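Local coordinates for protein putative sulfurtransferase DsrE (Allochromatium vinosum, PDB 2HY5) that is of uncertain function but probably carries and transfers sulfur as a persulfide during the oxidation of intracellular sulfur, at residues N102-P105 with K106-I109. Residues are numbered along the deposited sequence; the frame is centred on the assembly and turned at random.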
ATOM      1  N   ASN A 102      -6.015  15.934  18.660  1.00  8.64           N
ATOM      2  CA  ASN A 102      -5.111  14.801  18.790  1.00  8.39           C
ATOM      3  C   ASN A 102      -3.717  15.066  18.238  1.00  8.54           C
ATOM      4  O   ASN A 102      -2.847  14.206  18.303  1.00 11.73           O
ATOM      5  CB  ASN A 102      -5.714  13.562  18.117  1.00  8.03           C
ATOM      6  CG  ASN A 102      -5.848  13.720  16.619  1.00  7.52           C
ATOM      7  OD1 ASN A 102      -5.861  14.835  16.104  1.00  7.91           O
ATOM      8  ND2 ASN A 102      -5.959  12.602  15.912  1.00  9.21           N
ATOM      9  N   ILE A 103      -3.484  16.263  17.721  1.00  9.53           N
ATOM     10  CA  ILE A 103      -2.164  16.547  17.174  1.00  8.83           C
ATOM     11  C   ILE A 103      -1.089  16.654  18.256  1.00  9.60           C
ATOM     12  O   ILE A 103      -1.355  17.074  19.386  1.00  9.21           O
ATOM     13  CB  ILE A 103      -2.159  17.847  16.343  1.00 14.23           C
ATOM     14  CG1 ILE A 103      -0.924  17.862  15.439  1.00 14.58           C
ATOM     15  CG2 ILE A 103      -2.160  19.070  17.260  1.00 13.83           C
ATOM     16  CD1 ILE A 103      -0.737  19.152  14.690  1.00 19.60           C
ATOM     17  N   HIS A 104       0.122  16.236  17.913  1.00  6.79           N
ATOM     18  CA  HIS A 104       1.246  16.323  18.834  1.00  7.65           C
ATOM     19  C   HIS A 104       1.706  17.783  18.723  1.00  8.36           C
ATOM     20  O   HIS A 104       1.861  18.308  17.620  1.00  7.31           O
ATOM     21  CB  HIS A 104       2.351  15.353  18.395  1.00 10.00           C
ATOM     22  CG  HIS A 104       3.512  15.289  19.338  1.00 11.50           C
ATOM     23  ND1 HIS A 104       4.382  16.342  19.520  1.00  9.92           N
ATOM     24  CD2 HIS A 104       3.941  14.299  20.159  1.00 10.74           C
ATOM     25  CE1 HIS A 104       5.298  16.005  20.411  1.00 11.08           C
ATOM     26  NE2 HIS A 104       5.053  14.770  20.815  1.00 11.37           N
ATOM     27  N   PRO A 105       1.933  18.454  19.866  1.00 10.30           N
ATOM     28  CA  PRO A 105       2.361  19.857  19.908  1.00 10.98           C
ATOM     29  C   PRO A 105       3.582  20.281  19.095  1.00 12.15           C
ATOM     30  O   PRO A 105       3.750  21.470  18.821  1.00 13.01           O
ATOM     31  CB  PRO A 105       2.524  20.120  21.406  1.00  9.85           C
ATOM     32  CG  PRO A 105       2.904  18.782  21.947  1.00 10.62           C
ATOM     33  CD  PRO A 105       1.949  17.870  21.219  1.00  9.40           C
ATOM     34  N   LYS A 106       4.425  19.331  18.708  1.00  9.75           N
ATOM     35  CA  LYS A 106       5.612  19.660  17.919  1.00 11.48           C
ATOM     36  C   LYS A 106       5.317  19.799  16.424  1.00 10.82           C
ATOM     37  O   LYS A 106       6.133  20.331  15.666  1.00 11.96           O
ATOM     38  CB  LYS A 106       6.701  18.603  18.127  1.00 21.66           C
ATOM     39  CG  LYS A 106       7.734  18.978  19.178  1.00 27.44           C
ATOM     40  CD  LYS A 106       8.488  20.240  18.765  1.00 29.73           C
ATOM     41  CE  LYS A 106       9.537  20.626  19.792  1.00 34.50           C
ATOM     42  NZ  LYS A 106       8.928  20.830  21.132  1.00 36.44           N
ATOM     43  N   PHE A 107       4.154  19.319  16.000  1.00  9.43           N
ATOM     44  CA  PHE A 107       3.768  19.394  14.595  1.00  8.80           C
ATOM     45  C   PHE A 107       2.794  20.546  14.365  1.00  8.79           C
ATOM     46  O   PHE A 107       2.074  20.953  15.275  1.00  9.03           O
ATOM     47  CB  PHE A 107       3.071  18.098  14.154  1.00  8.03           C
ATOM     48  CG  PHE A 107       3.909  16.856  14.301  1.00  8.03           C
ATOM     49  CD1 PHE A 107       4.212  16.341  15.557  1.00  7.55           C
ATOM     50  CD2 PHE A 107       4.358  16.175  13.172  1.00  8.41           C
ATOM     51  CE1 PHE A 107       4.940  15.162  15.684  1.00  9.42           C
ATOM     52  CE2 PHE A 107       5.083  14.999  13.290  1.00 10.15           C
ATOM     53  CZ  PHE A 107       5.377  14.492  14.548  1.00 10.37           C
ATOM     54  N   ARG A 108       2.770  21.069  13.145  1.00  8.67           N
ATOM     55  CA  ARG A 108       1.832  22.135  12.821  1.00  9.27           C
ATOM     56  C   ARG A 108       1.037  21.762  11.577  1.00  9.91           C
ATOM     57  O   ARG A 108       1.563  21.129  10.666  1.00 10.52           O
ATOM     58  CB  ARG A 108       2.559  23.473  12.611  1.00 10.49           C
ATOM     59  CG  ARG A 108       3.408  23.601  11.344  1.00 13.11           C
ATOM     60  CD  ARG A 108       4.115  24.971  11.324  1.00 14.57           C
ATOM     61  NE  ARG A 108       4.976  25.170  10.158  1.00 13.75           N
ATOM     62  CZ  ARG A 108       4.569  25.662   8.990  1.00 13.21           C
ATOM     63  NH1 ARG A 108       3.305  26.019   8.812  1.00 16.44           N
ATOM     64  NH2 ARG A 108       5.431  25.792   7.988  1.00 14.27           N
ATOM     65  N   ILE A 109      -0.242  22.121  11.568  1.00  7.47           N
ATOM     66  CA  ILE A 109      -1.115  21.853  10.428  1.00  9.17           C
ATOM     67  C   ILE A 109      -1.101  23.075   9.524  1.00  9.92           C
ATOM     68  O   ILE A 109      -1.350  24.191   9.975  1.00 10.69           O
ATOM     69  CB  ILE A 109      -2.574  21.579  10.884  1.00 22.58           C
ATOM     70  CG1 ILE A 109      -2.790  20.084  11.115  1.00 26.24           C
ATOM     71  CG2 ILE A 109      -3.557  22.041   9.814  1.00 26.15           C
ATOM     72  CD1 ILE A 109      -1.699  19.406  11.867  1.00 29.14           C
TER
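His104 and Phe107 are the end residues of a local type I beta turn in the loop that leads from helix 90-96 into strand 108-110. Pro105 and Lys106 hold the two central positions with type I backbone torsions, and the bond from Phe107 N to His104 O, 3.0 Å long, closes the turn. A second bond ties the side chain of His104 to the turn: Lys106 N reaches His104 ND1 at 3.1 Å. This backbone N-H lies in the ring plane (8° out), and ND1 accepts it, consistent with ND1 carrying no proton. A chi1 of -176° carries the imidazole beside its own carbonyl carbon, and chi2 turns ND1 to Lys106 N. Phe107 CD1 rests 3.5 Å from the His104 CB methylene, and the two rings meet obliquely, their centroids 5.6 Å apart.

In the parallel sheet of this DsrE-family domain, the turn delivers the chain to an edge strand of the subunit, beside strand 75-78, whose Cys78 is, by similarity, the persulfide-forming residue. Helix 60-71 packs against both aromatic side chains, His104 on Ala65 and Phe107 on Trp64, and supplies Glu69 as the salt-bridge partner of Lys106 NZ. Ile103 CD1 approaches Phe107 CB at 4.0 Å.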